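Local coordinates for protein terminal uridylyltransferase 1 (Trypanosoma brucei, PDB 5HZD) that catalyses the addition of uridines from UTP to the 3'-hydroxyl of guide, ribosomal and some messenger RNAs during mitochondrial RNA editing, at residues P141-A146 with S288-G293; N163-S168 with I174-A179. All blocks are in the same frame, centred on the assembly; numbering follows the deposited sequence.

Contact 1: P141-A146 with S288-G293; sequences PLEKNA and SFRAFG
The methyl group of A146 lies over one face of the F289 ring, offset toward the rim, and makes a CH-pi contact: A146 CB stands 3.7 Å from the ring centroid and closest, at 3.5 Å, to F289 CZ. Next to this apolar patch E143 and R290 form a two-pronged salt bridge. The arginine offers its side rather than its end: R290 NE donates to E143 OE2 at 2.8 Å and R290 NH2 to E143 OE1 at 3.0 Å, both oxygens using their syn lone pairs. The carboxylate and guanidinium planes are 34° apart, so the pair is twisted, yet each oxygen stays near the guanidinium plane. R290 runs extended from CG to NE (chi2 -174°, chi3 -173°), which sets the guanidinium alongside the E143 carboxylate, the two side chains crossing at about a right angle. A water donates to E143 OE2 at 2.8 Å and accepts from the backbone N of F289, so OE2 binds the arginine directly and reaches the main chain at F289 through the water. L142 is the N-cap residue, and E143 and A146 lie in the first turn of helix 143-156. V147 and I150 of that helix also touch F289, while W100 of helix 80-100 packs on A146. The partner segment leaves palm strand 285-288 and leads into helix 292-304, which carries G293 of the UTP site.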
loop_
_atom_site.group_PDB
_atom_site.type_symbol
_atom_site.label_atom_id
_atom_site.label_comp_id
_atom_site.label_asym_id
_atom_site.label_seq_id
_atom_site.Cartn_x
_atom_site.Cartn_y
_atom_site.Cartn_z
ATOM N N PRO A 141 -4.992 -16.590 -14.435
ATOM C CA PRO A 141 -5.747 -17.833 -14.535
ATOM C C PRO A 141 -6.723 -17.880 -13.369
ATOM O O PRO A 141 -6.710 -16.955 -12.563
ATOM C CB PRO A 141 -4.667 -18.909 -14.372
ATOM C CG PRO A 141 -3.625 -18.269 -13.494
ATOM C CD PRO A 141 -3.664 -16.778 -13.806
ATOM N N LEU A 142 -7.525 -18.932 -13.253
ATOM C CA LEU A 142 -8.550 -18.917 -12.205
ATOM C C LEU A 142 -7.910 -18.744 -10.843
ATOM O O LEU A 142 -7.071 -19.552 -10.402
ATOM C CB LEU A 142 -9.400 -20.172 -12.275
ATOM C CG LEU A 142 -10.458 -20.051 -13.396
ATOM C CD1 LEU A 142 -11.227 -21.295 -13.525
ATOM C CD2 LEU A 142 -11.430 -18.897 -13.140
ATOM N N GLU A 143 -8.247 -17.636 -10.197
ATOM C CA GLU A 143 -7.466 -17.212 -9.053
ATOM C C GLU A 143 -7.654 -18.055 -7.807
ATOM O O GLU A 143 -6.723 -18.158 -7.013
ATOM C CB GLU A 143 -7.710 -15.726 -8.747
ATOM C CG GLU A 143 -7.102 -14.793 -9.780
ATOM C CD GLU A 143 -7.770 -13.429 -9.728
ATOM O OE1 GLU A 143 -8.955 -13.345 -10.146
ATOM O OE2 GLU A 143 -7.117 -12.472 -9.283
ATOM N N LYS A 144 -8.840 -18.647 -7.615
ATOM C CA LYS A 144 -9.011 -19.518 -6.464
ATOM C C LYS A 144 -7.999 -20.676 -6.542
ATOM O O LYS A 144 -7.438 -21.134 -5.527
ATOM C CB LYS A 144 -10.449 -20.056 -6.421
ATOM C CG LYS A 144 -10.667 -21.190 -5.442
ATOM C CD LYS A 144 -12.095 -21.735 -5.489
ATOM C CE LYS A 144 -12.189 -23.091 -4.783
ATOM N NZ LYS A 144 -11.590 -23.073 -3.408
ATOM N N ASN A 145 -7.760 -21.151 -7.766
ATOM C CA ASN A 145 -6.859 -22.295 -7.897
ATOM C C ASN A 145 -5.415 -21.872 -7.765
ATOM O O ASN A 145 -4.595 -22.604 -7.196
ATOM C CB ASN A 145 -7.107 -23.027 -9.229
ATOM C CG ASN A 145 -8.489 -23.566 -9.304
ATOM O OD1 ASN A 145 -8.998 -24.080 -8.312
ATOM N ND2 ASN A 145 -9.114 -23.444 -10.459
ATOM N N ALA A 146 -5.092 -20.679 -8.263
ATOM C CA ALA A 146 -3.758 -20.116 -8.124
ATOM C C ALA A 146 -3.423 -19.947 -6.636
ATOM O O ALA A 146 -2.327 -20.290 -6.175
ATOM C CB ALA A 146 -3.683 -18.770 -8.855
ATOM N N SER A 288 -1.107 -11.394 -4.685
ATOM C CA SER A 288 -2.232 -11.343 -5.601
ATOM C C SER A 288 -1.756 -11.576 -7.014
ATOM O O SER A 288 -0.542 -11.698 -7.257
ATOM C CB SER A 288 -2.914 -9.974 -5.506
ATOM O OG SER A 288 -1.968 -8.928 -5.756
ATOM N N PHE A 289 -2.711 -11.640 -7.947
ATOM C CA PHE A 289 -2.407 -12.091 -9.301
ATOM C C PHE A 289 -2.770 -11.079 -10.372
ATOM O O PHE A 289 -2.745 -11.386 -11.574
ATOM C CB PHE A 289 -3.113 -13.427 -9.568
ATOM C CG PHE A 289 -2.682 -14.516 -8.640
ATOM C CD1 PHE A 289 -1.537 -15.256 -8.911
ATOM C CD2 PHE A 289 -3.385 -14.767 -7.459
ATOM C CE1 PHE A 289 -1.103 -16.258 -8.064
ATOM C CE2 PHE A 289 -2.953 -15.757 -6.599
ATOM C CZ PHE A 289 -1.816 -16.500 -6.890
ATOM N N ARG A 290 -3.122 -9.875 -9.934
ATOM C CA ARG A 290 -3.535 -8.833 -10.867
ATOM C C ARG A 290 -2.541 -7.693 -10.959
ATOM O O ARG A 290 -1.742 -7.469 -10.056
ATOM C CB ARG A 290 -4.897 -8.278 -10.430
ATOM C CG ARG A 290 -5.946 -9.386 -10.311
ATOM C CD ARG A 290 -7.331 -8.841 -10.013
ATOM N NE ARG A 290 -8.255 -9.944 -9.754
ATOM C CZ ARG A 290 -9.552 -9.774 -9.514
ATOM N NH1 ARG A 290 -10.060 -8.548 -9.493
ATOM N NH2 ARG A 290 -10.333 -10.822 -9.293
ATOM N N ALA A 291 -2.601 -6.945 -12.054
ATOM C CA ALA A 291 -1.616 -5.891 -12.303
ATOM C C ALA A 291 -2.059 -4.500 -11.875
ATOM O O ALA A 291 -1.231 -3.589 -11.817
ATOM C CB ALA A 291 -1.224 -5.874 -13.775
ATOM N N PHE A 292 -3.339 -4.304 -11.558
ATOM C CA PHE A 292 -3.831 -2.942 -11.357
ATOM C C PHE A 292 -3.097 -2.163 -10.264
ATOM O O PHE A 292 -2.869 -0.961 -10.418
ATOM C CB PHE A 292 -5.359 -2.913 -11.145
ATOM C CG PHE A 292 -5.802 -3.318 -9.761
ATOM C CD1 PHE A 292 -6.002 -2.365 -8.778
ATOM C CD2 PHE A 292 -6.065 -4.651 -9.459
ATOM C CE1 PHE A 292 -6.414 -2.727 -7.508
ATOM C CE2 PHE A 292 -6.497 -5.019 -8.189
ATOM C CZ PHE A 292 -6.661 -4.052 -7.214
ATOM N N GLY A 293 -2.724 -2.826 -9.175
ATOM C CA GLY A 293 -2.072 -2.131 -8.087
ATOM C C GLY A 293 -0.697 -1.610 -8.451
ATOM O O GLY A 293 -0.227 -0.607 -7.902
HETATM O O HOH W 1 -5.458 -11.850 -7.170
#

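Contact 2: N163-S168 with I174-A179; sequences NLEPIS and IIKHHA
N163 and H178 meet through two nearly straight hydrogen bonds, one from each side: H178 N donates to N163 O at 2.8 Å, and N163 ND2 returns a bond of 2.7 Å to H178 O, which lies in the plane of the side-chain amide. Further along, the main chains pair in antiparallel fashion. E165 and K176 form a hydrogen-bonded pair, with E165 N to K176 O at 2.7 Å, and I167 with I174 forms another. P166 with I175 is the non-hydrogen-bonded pair between them, and L164 with H177 is a second, between E165-K176 and the N163-H178 end.

This is the beta hairpin of strands 164-167 and 174-177 in the nucleotidyltransferase palm. Strand 164-167 forms one border of the mixed sheet, and strand 174-177 pairs on its other side with strand 285-288.

Among polar side chains, H178 NE2 donates to E165 OE2 at 2.8 Å. The carboxylate accepts with its anti lone pair and lies only 20° from the imidazole plane, at the ring's edge. E165 reaches it fully extended, its CG trans to the main-chain nitrogen (chi1 178°). K176, bent at its last two torsions, turns its amine away to a salt bridge with D286, a residue probably important for catalysis.

Apolar contacts divide between the two faces. On the face of E165 and K176, I167 CD1 lies 3.6 Å from K176 CD and also meets I174 CG1. On the opposite face L164 CD2 touches I175 CG2. The same methyl, L164 CD2, lies 4.0 Å from H177 CD2, at the edge of the ring. That imidazole donates from ND1 to the backbone O of I283 and stacks with F285.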
loop_
_atom_site.group_PDB
_atom_site.type_symbol
_atom_site.label_atom_id
_atom_site.label_comp_id
_atom_site.label_asym_id
_atom_site.label_seq_id
_atom_site.Cartn_x
_atom_site.Cartn_y
_atom_site.Cartn_z
ATOM N N ASN A 163 1.058 -19.275 9.785
ATOM C CA ASN A 163 1.442 -18.006 9.192
ATOM C C ASN A 163 0.751 -17.713 7.867
ATOM O O ASN A 163 0.670 -16.546 7.428
ATOM C CB ASN A 163 2.969 -17.966 8.975
ATOM C CG ASN A 163 3.728 -18.079 10.262
ATOM O OD1 ASN A 163 4.188 -19.173 10.645
ATOM N ND2 ASN A 163 3.872 -16.962 10.963
ATOM N N LEU A 164 0.289 -18.752 7.188
ATOM C CA LEU A 164 -0.313 -18.579 5.869
ATOM C C LEU A 164 -1.819 -18.539 5.905
ATOM O O LEU A 164 -2.462 -19.456 6.446
ATOM C CB LEU A 164 0.076 -19.731 4.941
ATOM C CG LEU A 164 1.471 -19.732 4.355
ATOM C CD1 LEU A 164 1.637 -20.973 3.468
ATOM C CD2 LEU A 164 1.704 -18.488 3.553
ATOM N N GLU A 165 -2.396 -17.515 5.301
ATOM C CA GLU A 165 -3.857 -17.442 5.200
ATOM C C GLU A 165 -4.255 -17.368 3.728
ATOM O O GLU A 165 -4.243 -16.296 3.144
ATOM C CB GLU A 165 -4.404 -16.205 5.949
ATOM C CG GLU A 165 -5.929 -16.031 5.840
ATOM C CD GLU A 165 -6.491 -14.754 6.480
ATOM O OE1 GLU A 165 -7.735 -14.538 6.352
ATOM O OE2 GLU A 165 -5.720 -13.988 7.101
ATOM N N PRO A 166 -4.616 -18.509 3.126
ATOM C CA PRO A 166 -5.165 -18.487 1.762
ATOM C C PRO A 166 -6.555 -17.878 1.804
ATOM O O PRO A 166 -7.367 -18.298 2.627
ATOM C CB PRO A 166 -5.261 -19.969 1.394
ATOM C CG PRO A 166 -5.324 -20.703 2.739
ATOM C CD PRO A 166 -4.489 -19.870 3.670
ATOM N N ILE A 167 -6.813 -16.885 0.978
ATOM C CA ILE A 167 -8.155 -16.320 0.865
ATOM C C ILE A 167 -8.656 -16.534 -0.546
ATOM O O ILE A 167 -8.626 -15.631 -1.364
ATOM C CB ILE A 167 -8.126 -14.822 1.207
ATOM C CG1 ILE A 167 -7.383 -14.618 2.519
ATOM C CG2 ILE A 167 -9.549 -14.271 1.344
ATOM C CD1 ILE A 167 -7.256 -13.184 2.906
ATOM N N SER A 168 -9.097 -17.749 -0.833
ATOM C CA SER A 168 -9.362 -18.138 -2.227
ATOM C C SER A 168 -10.675 -17.563 -2.746
ATOM O O SER A 168 -10.889 -17.493 -3.971
ATOM C CB SER A 168 -9.352 -19.662 -2.351
ATOM O OG SER A 168 -10.249 -20.231 -1.412
ATOM N N ILE A 174 -6.469 -13.839 -2.708
ATOM C CA ILE A 174 -5.081 -13.526 -2.382
ATOM C C ILE A 174 -4.567 -14.542 -1.375
ATOM O O ILE A 174 -5.331 -15.353 -0.842
ATOM C CB ILE A 174 -4.910 -12.113 -1.779
ATOM C CG1 ILE A 174 -5.761 -11.969 -0.511
ATOM C CG2 ILE A 174 -5.309 -11.037 -2.781
ATOM C CD1 ILE A 174 -5.380 -10.707 0.306
ATOM N N ILE A 175 -3.251 -14.521 -1.161
ATOM C CA ILE A 175 -2.637 -15.221 -0.042
ATOM C C ILE A 175 -2.086 -14.169 0.897
ATOM O O ILE A 175 -1.350 -13.293 0.480
ATOM C CB ILE A 175 -1.448 -16.111 -0.508
ATOM C CG1 ILE A 175 -1.952 -17.233 -1.433
ATOM C CG2 ILE A 175 -0.759 -16.731 0.734
ATOM C CD1 ILE A 175 -0.806 -18.008 -2.107
ATOM N N LYS A 176 -2.452 -14.235 2.168
ATOM C CA LYS A 176 -1.870 -13.330 3.158
ATOM C C LYS A 176 -0.875 -14.100 3.979
ATOM O O LYS A 176 -1.162 -15.207 4.457
ATOM C CB LYS A 176 -2.964 -12.796 4.100
ATOM C CG LYS A 176 -3.828 -11.680 3.453
ATOM C CD LYS A 176 -4.811 -11.093 4.474
ATOM C CE LYS A 176 -4.102 -10.166 5.427
ATOM N NZ LYS A 176 -3.846 -8.858 4.719
ATOM N N HIS A 177 0.318 -13.543 4.156
ATOM C CA HIS A 177 1.282 -14.136 5.059
ATOM C C HIS A 177 1.466 -13.258 6.282
ATOM O O HIS A 177 1.734 -12.053 6.168
ATOM C CB HIS A 177 2.633 -14.340 4.341
ATOM C CG HIS A 177 3.707 -14.826 5.263
ATOM N ND1 HIS A 177 4.697 -13.998 5.755
ATOM C CD2 HIS A 177 3.891 -16.032 5.858
ATOM C CE1 HIS A 177 5.478 -14.697 6.562
ATOM N NE2 HIS A 177 4.997 -15.925 6.658
ATOM N N HIS A 178 1.258 -13.847 7.455
ATOM C CA HIS A 178 1.379 -13.132 8.724
ATOM C C HIS A 178 2.656 -13.597 9.422
ATOM O O HIS A 178 2.730 -14.717 9.913
ATOM C CB HIS A 178 0.191 -13.474 9.632
ATOM C CG HIS A 178 -1.150 -13.264 9.013
ATOM N ND1 HIS A 178 -1.814 -12.058 9.076
ATOM C CD2 HIS A 178 -1.970 -14.116 8.347
ATOM C CE1 HIS A 178 -2.980 -12.167 8.457
ATOM N NE2 HIS A 178 -3.104 -13.409 8.017
ATOM N N ALA A 179 3.659 -12.727 9.497
ATOM C CA ALA A 179 4.930 -13.117 10.103
ATOM C C ALA A 179 4.853 -13.206 11.600
ATOM O O ALA A 179 4.263 -12.344 12.250
ATOM C CB ALA A 179 6.029 -12.128 9.729
#

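Overall arrangement
Both contacts belong to the palm but join different kinds of element. Contact 2 is pairing within the sheet, between chain neighbours and dominated by regular backbone hydrogen bonds; contact 1 joins residues far apart in sequence, a helix start and the loop after strand 285-288, through side chains and one water. Each is partly buried. In contact 1 F289 and A146 are enclosed and the salt bridge lies nearer the surface; in contact 2 L164, I175 and H177 are buried, whereas P166 and H178 are exposed. The hairpin is nested in the loop closed by contact 1, and they touch where K144 packs on S168 and S288 on I174.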